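Local coordinates for protein glycoside Hydrolase (Bacteroides plebeius, PDB 5T3B) that probably hydrolyses glycosidic bonds in polysaccharides as a member of glycoside hydrolase family 50, a family that includes beta-agarases, at residues A[110-115]-A[120-125]; A[263-268]-A[280-285]; A[390-395]-A[416-421]. One frame throughout, in Å; residues are numbered along the deposited sequence. Where two conformers were deposited one is given.

Contact 1: A[110-115]-A[120-125]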
loop_
_atom_site.group_PDB
_atom_site.type_symbol
_atom_site.label_atom_id
_atom_site.label_comp_id
_atom_site.label_asym_id
_atom_site.label_seq_id
_atom_site.Cartn_x
_atom_site.Cartn_y
_atom_site.Cartn_z
ATOM N N ARG A 110 11.685 12.551 9.507
ATOM C CA ARG A 110 11.390 11.378 8.656
ATOM C C ARG A 110 10.968 10.205 9.463
ATOM O O ARG A 110 11.650 9.833 10.399
ATOM C CB ARG A 110 12.525 11.060 7.778
ATOM C CG ARG A 110 12.211 9.819 6.891
ATOM C CD ARG A 110 13.231 9.579 5.869
ATOM N NE ARG A 110 13.208 10.571 4.871
ATOM C CZ ARG A 110 12.638 10.431 3.679
ATOM N NH1 ARG A 110 11.838 9.399 3.407
ATOM N NH2 ARG A 110 12.783 11.363 2.771
ATOM N N SER A 111 9.872 9.599 9.043
ATOM C CA SER A 111 9.398 8.391 9.663
ATOM C C SER A 111 10.101 7.142 9.075
ATOM O O SER A 111 10.410 7.093 7.908
ATOM C CB SER A 111 7.873 8.238 9.469
ATOM O OG SER A 111 7.125 9.213 10.116
ATOM N N TRP A 112 10.232 6.121 9.921
ATOM C CA TRP A 112 10.753 4.832 9.515
ATOM C C TRP A 112 9.999 3.722 10.143
ATOM O O TRP A 112 9.657 3.776 11.337
ATOM C CB TRP A 112 12.197 4.671 9.997
ATOM C CG TRP A 112 13.214 5.554 9.389
ATOM C CD1 TRP A 112 13.674 6.695 9.966
ATOM C CD2 TRP A 112 13.857 5.463 8.111
ATOM N NE1 TRP A 112 14.540 7.283 9.158
ATOM C CE2 TRP A 112 14.715 6.545 8.024
ATOM C CE3 TRP A 112 13.823 4.559 7.075
ATOM C CZ2 TRP A 112 15.542 6.768 6.932
ATOM C CZ3 TRP A 112 14.675 4.781 5.986
ATOM C CH2 TRP A 112 15.495 5.887 5.939
ATOM N N ILE A 113 9.747 2.662 9.380
ATOM C CA ILE A 113 9.558 1.364 10.026
ATOM C C ILE A 113 10.928 0.900 10.549
ATOM O O ILE A 113 11.918 1.023 9.852
ATOM C CB ILE A 113 8.989 0.336 9.041
ATOM C CG1 ILE A 113 7.621 0.774 8.594
ATOM C CG2 ILE A 113 9.039 -1.092 9.616
ATOM C CD1 ILE A 113 6.640 0.767 9.615
ATOM N N VAL A 114 10.914 0.363 11.783
ATOM C CA VAL A 114 12.135 -0.165 12.423
ATOM C C VAL A 114 11.886 -1.655 12.612
ATOM O O VAL A 114 10.801 -2.079 13.042
ATOM C CB VAL A 114 12.360 0.587 13.770
ATOM C CG1 VAL A 114 13.312 -0.085 14.715
ATOM C CG2 VAL A 114 12.764 2.040 13.360
ATOM N N ASP A 115 12.921 -2.443 12.295
ATOM C CA ASP A 115 12.854 -3.875 12.397
ATOM C C ASP A 115 13.027 -4.381 13.819
ATOM O O ASP A 115 13.270 -3.576 14.735
ATOM C CB ASP A 115 13.799 -4.517 11.361
ATOM C CG ASP A 115 15.254 -4.507 11.746
ATOM O OD1 ASP A 115 15.640 -4.338 12.907
ATOM O OD2 ASP A 115 16.064 -4.721 10.776
ATOM N N PRO A 120 16.518 0.558 10.557
ATOM C CA PRO A 120 15.466 1.163 9.716
ATOM C C PRO A 120 15.214 0.288 8.455
ATOM O O PRO A 120 16.148 0.055 7.680
ATOM C CB PRO A 120 16.047 2.531 9.323
ATOM C CG PRO A 120 17.517 2.326 9.404
ATOM C CD PRO A 120 17.754 1.356 10.512
ATOM N N TYR A 121 13.963 -0.109 8.278
ATOM C CA TYR A 121 13.547 -0.896 7.148
ATOM C C TYR A 121 12.687 -0.034 6.260
ATOM O O TYR A 121 11.526 0.236 6.612
ATOM C CB TYR A 121 12.752 -2.147 7.572
ATOM C CG TYR A 121 12.154 -2.901 6.415
ATOM C CD1 TYR A 121 12.948 -3.244 5.311
ATOM C CD2 TYR A 121 10.796 -3.179 6.370
ATOM C CE1 TYR A 121 12.417 -3.829 4.197
ATOM C CE2 TYR A 121 10.245 -3.794 5.238
ATOM C CZ TYR A 121 11.056 -4.117 4.170
ATOM O OH TYR A 121 10.527 -4.662 3.011
ATOM N N TYR A 122 13.188 0.374 5.115
ATOM C CA TYR A 122 12.410 1.094 4.138
ATOM C C TYR A 122 11.586 0.069 3.397
ATOM O O TYR A 122 12.133 -0.851 2.774
ATOM C CB TYR A 122 13.287 1.934 3.207
ATOM C CG TYR A 122 12.447 2.916 2.439
ATOM C CD1 TYR A 122 12.020 4.091 3.009
ATOM C CD2 TYR A 122 11.945 2.611 1.172
ATOM C CE1 TYR A 122 11.187 4.958 2.342
ATOM C CE2 TYR A 122 11.075 3.477 0.522
ATOM C CZ TYR A 122 10.712 4.677 1.102
ATOM O OH TYR A 122 9.872 5.526 0.448
ATOM N N VAL A 123 10.253 0.168 3.470
ATOM C CA VAL A 123 9.425 -0.918 2.962
ATOM C C VAL A 123 9.512 -0.971 1.435
ATOM O O VAL A 123 9.211 0.022 0.752
ATOM C CB VAL A 123 7.947 -0.787 3.376
ATOM C CG1 VAL A 123 7.154 -1.939 2.827
ATOM C CG2 VAL A 123 7.844 -0.728 4.899
ATOM N N ARG A 124 9.893 -2.149 0.897
ATOM C CA ARG A 124 9.860 -2.445 -0.537
ATOM C C ARG A 124 9.232 -3.812 -0.675
ATOM O O ARG A 124 9.863 -4.817 -0.421
ATOM C CB ARG A 124 11.257 -2.351 -1.126
ATOM C CG ARG A 124 11.771 -0.919 -1.277
ATOM C CD ARG A 124 13.276 -0.801 -1.080
ATOM N NE ARG A 124 13.591 -1.130 0.313
ATOM C CZ ARG A 124 14.685 -1.727 0.755
ATOM N NH1 ARG A 124 15.748 -1.848 -0.028
ATOM N NH2 ARG A 124 14.694 -2.193 1.992
ATOM N N GLY A 125 7.928 -3.803 -0.989
ATOM C CA GLY A 125 7.154 -4.993 -1.023
ATOM C C GLY A 125 6.587 -5.351 -2.390
ATOM O O GLY A 125 6.601 -4.554 -3.313
HETATM O O HOH W 1 9.866 8.045 1.553
HETATM O O HOH W 2 10.498 2.767 6.628
#

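Contact 2: A[263-268]-A[280-285]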
loop_
_atom_site.group_PDB
_atom_site.type_symbol
_atom_site.label_atom_id
_atom_site.label_comp_id
_atom_site.label_asym_id
_atom_site.label_seq_id
_atom_site.Cartn_x
_atom_site.Cartn_y
_atom_site.Cartn_z
ATOM N N ARG A 263 -21.864 10.337 -3.258
ATOM C CA ARG A 263 -21.409 10.617 -1.925
ATOM C C ARG A 263 -21.994 9.623 -0.905
ATOM O O ARG A 263 -23.152 9.201 -0.978
ATOM C CB ARG A 263 -21.860 11.958 -1.554
ATOM C CG ARG A 263 -21.220 13.020 -2.386
ATOM C CD ARG A 263 -21.484 14.421 -1.862
ATOM N NE ARG A 263 -22.907 14.756 -1.796
ATOM C CZ ARG A 263 -23.421 15.991 -1.785
ATOM N NH1 ARG A 263 -22.663 17.114 -1.836
ATOM N NH2 ARG A 263 -24.728 16.098 -1.684
ATOM N N LEU A 264 -21.202 9.345 0.105
ATOM C CA LEU A 264 -21.563 8.404 1.146
ATOM C C LEU A 264 -22.783 8.848 1.921
ATOM O O LEU A 264 -23.733 8.082 2.123
ATOM C CB LEU A 264 -20.378 8.146 2.096
ATOM C CG LEU A 264 -20.587 7.004 3.063
ATOM C CD1 LEU A 264 -20.570 5.650 2.412
ATOM C CD2 LEU A 264 -19.517 7.050 4.131
ATOM N N LEU A 265 -22.750 10.085 2.361
ATOM C CA LEU A 265 -23.816 10.601 3.238
ATOM C C LEU A 265 -25.148 10.618 2.476
ATOM O O LEU A 265 -26.169 10.146 3.005
ATOM C CB LEU A 265 -23.463 11.978 3.796
ATOM C CG LEU A 265 -24.460 12.685 4.687
ATOM C CD1 LEU A 265 -24.903 11.764 5.801
ATOM C CD2 LEU A 265 -23.825 13.972 5.201
ATOM N N ASP A 266 -25.144 11.025 1.212
ATOM C CA ASP A 266 -26.364 10.979 0.392
ATOM C C ASP A 266 -26.952 9.573 0.298
ATOM O O ASP A 266 -28.159 9.350 0.511
ATOM C CB ASP A 266 -26.095 11.423 -1.037
ATOM C CG ASP A 266 -25.792 12.891 -1.168
ATOM O OD1 ASP A 266 -25.775 13.630 -0.187
ATOM O OD2 ASP A 266 -25.562 13.298 -2.327
ATOM N N ARG A 267 -26.076 8.597 0.036
ATOM C CA ARG A 267 -26.532 7.214 -0.092
ATOM C C ARG A 267 -27.081 6.670 1.251
ATOM O O ARG A 267 -28.094 5.966 1.241
ATOM C CB ARG A 267 -25.450 6.262 -0.669
ATOM C CG ARG A 267 -25.325 6.279 -2.208
ATOM C CD ARG A 267 -24.095 5.520 -2.744
ATOM N NE ARG A 267 -22.807 6.059 -2.199
ATOM C CZ ARG A 267 -21.669 5.379 -2.084
ATOM N NH1 ARG A 267 -21.570 4.140 -2.429
ATOM N NH2 ARG A 267 -20.611 5.999 -1.667
ATOM N N PHE A 268 -26.477 7.025 2.393
ATOM C CA PHE A 268 -26.985 6.537 3.651
ATOM C C PHE A 268 -28.384 7.122 3.893
ATOM O O PHE A 268 -29.255 6.421 4.355
ATOM C CB PHE A 268 -26.081 6.884 4.820
ATOM C CG PHE A 268 -24.901 5.978 5.013
ATOM C CD1 PHE A 268 -24.336 5.216 4.009
ATOM C CD2 PHE A 268 -24.353 5.864 6.256
ATOM C CE1 PHE A 268 -23.277 4.377 4.239
ATOM C CE2 PHE A 268 -23.228 5.096 6.457
ATOM C CZ PHE A 268 -22.666 4.360 5.441
ATOM N N ILE A 280 -29.822 5.625 10.414
ATOM C CA ILE A 280 -30.011 6.314 11.702
ATOM C C ILE A 280 -28.837 7.276 12.010
ATOM O O ILE A 280 -28.991 8.437 12.398
ATOM C CB ILE A 280 -30.294 5.325 12.834
ATOM C CG1 ILE A 280 -31.664 4.595 12.582
ATOM C CG2 ILE A 280 -30.181 5.994 14.215
ATOM C CD1 ILE A 280 -31.856 3.355 13.437
ATOM N N ALA A 281 -27.622 6.752 11.785
ATOM C CA ALA A 281 -26.431 7.508 12.043
ATOM C C ALA A 281 -26.289 8.739 11.132
ATOM O O ALA A 281 -25.908 9.851 11.577
ATOM C CB ALA A 281 -25.175 6.654 11.916
ATOM N N ALA A 282 -26.624 8.549 9.861
ATOM C CA ALA A 282 -26.576 9.643 8.918
ATOM C C ALA A 282 -27.591 10.719 9.265
ATOM O O ALA A 282 -27.268 11.877 9.229
ATOM C CB ALA A 282 -26.809 9.138 7.510
ATOM N N ALA A 283 -28.819 10.293 9.614
ATOM C CA ALA A 283 -29.844 11.245 9.952
ATOM C C ALA A 283 -29.457 11.993 11.240
ATOM O O ALA A 283 -29.702 13.214 11.368
ATOM C CB ALA A 283 -31.194 10.574 10.100
ATOM N N LYS A 284 -28.887 11.269 12.192
ATOM C CA LYS A 284 -28.421 11.882 13.435
ATOM C C LYS A 284 -27.330 12.941 13.186
ATOM O O LYS A 284 -27.354 14.012 13.788
ATOM C CB LYS A 284 -27.954 10.846 14.455
ATOM C CG LYS A 284 -27.517 11.421 15.796
ATOM C CD LYS A 284 -27.365 10.289 16.856
ATOM C CE LYS A 284 -27.427 10.745 18.316
ATOM N NZ LYS A 284 -26.690 11.994 18.512
ATOM N N PHE A 285 -26.397 12.630 12.305
ATOM C CA PHE A 285 -25.345 13.527 11.985
ATOM C C PHE A 285 -25.915 14.825 11.435
ATOM O O PHE A 285 -25.518 15.891 11.881
ATOM C CB PHE A 285 -24.402 12.870 10.991
ATOM C CG PHE A 285 -23.410 13.790 10.396
ATOM C CD1 PHE A 285 -22.288 14.128 11.111
ATOM C CD2 PHE A 285 -23.601 14.340 9.140
ATOM C CE1 PHE A 285 -21.365 15.033 10.606
ATOM C CE2 PHE A 285 -22.649 15.189 8.627
ATOM C CZ PHE A 285 -21.540 15.514 9.347
#

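Contact 3: A[390-395]-A[416-421]. With EDO (1,2-ethanediol), chain G.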
loop_
_atom_site.group_PDB
_atom_site.type_symbol
_atom_site.label_atom_id
_atom_site.label_comp_id
_atom_site.label_asym_id
_atom_site.label_seq_id
_atom_site.Cartn_x
_atom_site.Cartn_y
_atom_site.Cartn_z
ATOM N N PHE A 390 0.847 0.270 -6.661
ATOM C CA PHE A 390 1.100 1.126 -7.795
ATOM C C PHE A 390 1.745 0.208 -8.860
ATOM O O PHE A 390 2.356 -0.795 -8.507
ATOM C CB PHE A 390 1.969 2.321 -7.477
ATOM C CG PHE A 390 3.419 2.001 -7.264
ATOM C CD1 PHE A 390 3.821 1.335 -6.095
ATOM C CD2 PHE A 390 4.393 2.379 -8.164
ATOM C CE1 PHE A 390 5.154 0.995 -5.906
ATOM C CE2 PHE A 390 5.723 2.057 -7.950
ATOM C CZ PHE A 390 6.127 1.359 -6.828
ATOM N N TYR A 391 1.566 0.566 -10.146
ATOM C CA TYR A 391 2.223 -0.120 -11.257
ATOM C C TYR A 391 1.887 0.578 -12.550
ATOM O O TYR A 391 0.982 1.404 -12.608
ATOM C CB TYR A 391 1.780 -1.608 -11.378
ATOM C CG TYR A 391 0.362 -1.848 -11.720
ATOM C CD1 TYR A 391 -0.684 -1.738 -10.796
ATOM C CD2 TYR A 391 -0.024 -2.208 -13.009
ATOM C CE1 TYR A 391 -1.983 -1.950 -11.144
ATOM C CE2 TYR A 391 -1.323 -2.391 -13.331
ATOM C CZ TYR A 391 -2.321 -2.240 -12.423
ATOM O OH TYR A 391 -3.668 -2.411 -12.783
ATOM N N THR A 392 2.595 0.156 -13.601
ATOM C CA THR A 392 2.214 0.338 -14.992
ATOM C C THR A 392 2.224 -0.978 -15.704
ATOM O O THR A 392 2.820 -1.953 -15.219
ATOM C CB THR A 392 3.128 1.334 -15.722
ATOM O OG1 THR A 392 4.465 0.845 -15.740
ATOM C CG2 THR A 392 3.059 2.711 -15.085
ATOM N N LYS A 393 1.565 -0.982 -16.881
ATOM C CA LYS A 393 1.461 -2.171 -17.746
ATOM C C LYS A 393 2.250 -1.876 -19.014
ATOM O O LYS A 393 2.235 -0.761 -19.531
ATOM C CB LYS A 393 0.000 -2.321 -18.196
ATOM C CG LYS A 393 -1.016 -2.445 -17.099
ATOM C CD LYS A 393 -2.448 -2.152 -17.606
ATOM C CE LYS A 393 -3.506 -2.118 -16.525
ATOM N NZ LYS A 393 -4.790 -1.697 -17.179
ATOM N N GLY A 394 2.843 -2.904 -19.600
ATOM C CA GLY A 394 3.591 -2.777 -20.865
ATOM C C GLY A 394 2.809 -3.222 -22.084
ATOM O O GLY A 394 2.332 -4.361 -22.162
ATOM N N GLU A 395 2.710 -2.342 -23.062
ATOM C CA GLU A 395 2.033 -2.654 -24.315
ATOM C C GLU A 395 2.759 -3.735 -25.117
ATOM O O GLU A 395 2.129 -4.527 -25.819
ATOM C CB GLU A 395 1.917 -1.361 -25.135
ATOM C CG GLU A 395 1.300 -1.543 -26.502
ATOM C CD GLU A 395 1.163 -0.178 -27.227
ATOM O OE1 GLU A 395 2.235 0.433 -27.548
ATOM O OE2 GLU A 395 0.015 0.228 -27.535
ATOM N N GLY A 416 9.971 0.367 -16.135
ATOM C CA GLY A 416 11.095 0.659 -15.232
ATOM C C GLY A 416 11.255 2.142 -14.988
ATOM O O GLY A 416 11.458 2.586 -13.844
ATOM N N PHE A 417 11.191 2.941 -16.068
ATOM C CA PHE A 417 11.241 4.385 -15.919
ATOM C C PHE A 417 10.101 4.916 -15.053
ATOM O O PHE A 417 10.309 5.792 -14.178
ATOM C CB PHE A 417 11.221 5.093 -17.257
ATOM C CG PHE A 417 12.405 4.825 -18.194
ATOM C CD1 PHE A 417 13.627 4.369 -17.767
ATOM C CD2 PHE A 417 12.250 5.075 -19.544
ATOM C CE1 PHE A 417 14.696 4.175 -18.628
ATOM C CE2 PHE A 417 13.312 4.912 -20.432
ATOM C CZ PHE A 417 14.524 4.444 -19.977
ATOM N N ALA A 418 8.884 4.394 -15.262
ATOM C CA ALA A 418 7.744 4.809 -14.451
ATOM C C ALA A 418 7.949 4.415 -12.985
ATOM O O ALA A 418 7.546 5.156 -12.095
ATOM C CB ALA A 418 6.490 4.202 -14.978
ATOM N N TYR A 419 8.500 3.234 -12.733
ATOM C CA TYR A 419 8.774 2.819 -11.367
ATOM C C TYR A 419 9.744 3.806 -10.726
ATOM O O TYR A 419 9.516 4.244 -9.586
ATOM C CB TYR A 419 9.375 1.396 -11.333
ATOM C CG TYR A 419 9.660 0.880 -9.968
ATOM C CD1 TYR A 419 10.895 1.090 -9.356
ATOM C CD2 TYR A 419 8.756 0.112 -9.292
ATOM C CE1 TYR A 419 11.209 0.601 -8.117
ATOM C CE2 TYR A 419 9.062 -0.383 -8.029
ATOM C CZ TYR A 419 10.296 -0.166 -7.448
ATOM O OH TYR A 419 10.510 -0.717 -6.203
ATOM N N GLN A 420 10.830 4.144 -11.424
ATOM C CA GLN A 420 11.784 5.114 -10.882
ATOM C C GLN A 420 11.135 6.446 -10.619
ATOM O O GLN A 420 11.380 7.057 -9.558
ATOM C CB GLN A 420 13.030 5.269 -11.751
ATOM C CG GLN A 420 13.773 3.980 -11.936
ATOM C CD GLN A 420 15.196 4.200 -12.413
ATOM O OE1 GLN A 420 15.497 5.235 -12.997
ATOM N NE2 GLN A 420 16.053 3.236 -12.151
ATOM N N HIS A 421 10.354 6.946 -11.569
ATOM C CA HIS A 421 9.728 8.257 -11.403
ATOM C C HIS A 421 8.816 8.266 -10.157
ATOM O O HIS A 421 8.844 9.176 -9.336
ATOM C CB HIS A 421 8.925 8.563 -12.662
ATOM C CG HIS A 421 8.168 9.828 -12.633
ATOM N ND1 HIS A 421 8.724 11.018 -12.950
ATOM C CD2 HIS A 421 6.915 10.083 -12.250
ATOM C CE1 HIS A 421 7.829 11.955 -12.811
ATOM N NE2 HIS A 421 6.725 11.425 -12.359
HETATM C C1 EDO G . -5.444 -2.869 -9.628
HETATM O O1 EDO G . -5.227 -3.355 -10.843
HETATM C C2 EDO G . -5.835 -1.430 -9.778
HETATM O O2 EDO G . -7.085 -1.190 -10.490
#

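Contact 1: A[110-115]-A[120-125]
W112 rests one face of its indole on P120 in the beta hairpin of strands 111-114 and 120-126. This is a CH-pi contact. P120 CB lies 4.1 Å from the centroid of the six-membered ring of W112, shifted toward the rim. CD of R110 lies over the opposite face, so both faces of the ring are met, each near its rim. The W112 ring swings beside its own backbone N (chi1 -67°), and its side chain then runs alongside P120, pointing the same way. Its far end meets the edge of Y122, with W112 CZ3 4.0 Å from Y122 CD1 and the two side chains at about a right angle. I113 reaches V123 instead, I113 CG1 to V123 CG2 at 4.0 Å. One backbone bond joins the strands, from Y121 N to I113 O at 2.8 Å. V114 and P120 form the adjoining non-hydrogen-bonded pair. A water bridges I113 N and Y121 O. R124 grips Y122 O side-on through NE and NH2. The hydroxyl of Y121 bonds S163. Helix 472-480 packs I476 on W112 and Y122. A second water joins R110 and Y122: it accepts from R110 NH1 at 3.0 Å and lies 2.8 Å from Y122 OH.

Contact 2: A[263-268]-A[280-285]
L265 carries its CG anti to the backbone N (chi1 178°), toward 280-285, and its next torsion spreads the methyl groups, CD1 to A282 and CD2 to F285. The backbone of F268 directs CB toward A282, and chi1 -81° places the ring so that A282 CB comes at its edge. The side chains of F285 and L265 cross at about a right angle. The contacts are all apolar. L265 CD1 touches A282 CB at 3.7 Å. L265 CD2 lies obliquely against the F285 ring, 3.8 Å from CE2 of F285. F268 CB meets A282 CB at 3.6 Å. A282 CB thus sits between L265 CD1 and F268 CB. Replacing L265 by an alanine is likely to open a gap beside A282 and leave the F285 ring without its methyl neighbour on this side, less firmly held. The segments of the two helices cross steeply, their directions 116° apart, with axes 9.3 Å apart at closest approach. R263 sits at the N-cap position of helix 264-269 and makes a salt bridge with D266, where NH2 of R263 and OD2 of D266 are 3.0 Å apart. Helix 300-324 packs against both helices. Its F306 meets the rings of F268 and F285 and touches L265, while its I309 touches F285 and its N303 takes the backbone N-H of L265.

Contact 3: A[390-395]-A[416-421]
T392 and A418 mark the nearest approach of the two backbones, with T392 CA 7.1 Å from A418 CA. The segment 390-395 is extended and includes the end of strand 385-394. The segment 416-421 is one and a half turns within helix 412-427, bonded along its own backbone, as in Q420 N to G416 O at 2.9 Å. The strand takes its backbone bonds from elsewhere: F390 pairs with F438, and K393 with F407 and V409. The two segments touch through side chains. Just outside them, R415 NE of the same helix bonds T392 O.

F390 and Y419 make the larger meeting. Their planes are near parallel, 29° apart, but slid so far that the rings barely overlap, with centroids 5.6 Å apart. The closest atoms are F390 CZ and Y419 CE2, 3.6 Å apart, meeting obliquely. CB of F390 points toward the helix, and chi1 73° brings the CE2-CZ side of the ring to Y419. Y419 has CG anti to its backbone N, and its ring comes back toward the strand. T392 adds a smaller touch, its CG2 3.7 Å from A418 CB. Y391 points the other way, and its OH bonds O1 of a 1,2-ethanediol at 2.7 Å, a molecule probably from the crystallisation liquor that also bonds A405 N.

The chemistry across the contact is apolar. The polar end of Y419 is satisfied beyond it, by N469 and by the indole N-H of W435. Those bonds probably hold the hydroxyl end of the ring in place, while F390 packs against it by van der Waals contact, as M465, I468 and F437 also do.

Contacts 1 and 3 are neighbours, with centres about 22 Å and nearest atoms about 5 Å apart. Strand 432-437 pairs with both strand 120-126 and strand 385-394. As in other family 50 enzymes, these three probably belong to a (beta/alpha)8 catalytic barrel. N469 also links the two contacts: its side chain bonds Y419 OH and its carbonyl takes R124 NH1. One 1,2-ethanediol lies about 4 Å from the P120 side chain of contact 1, and another bonds Y391 of contact 3. Both probably come from the crystallisation liquor, though they may mark pockets. Contact 2 lies apart among helices, its centre about 38 Å from that of contact 1 and about 39 Å from that of contact 3.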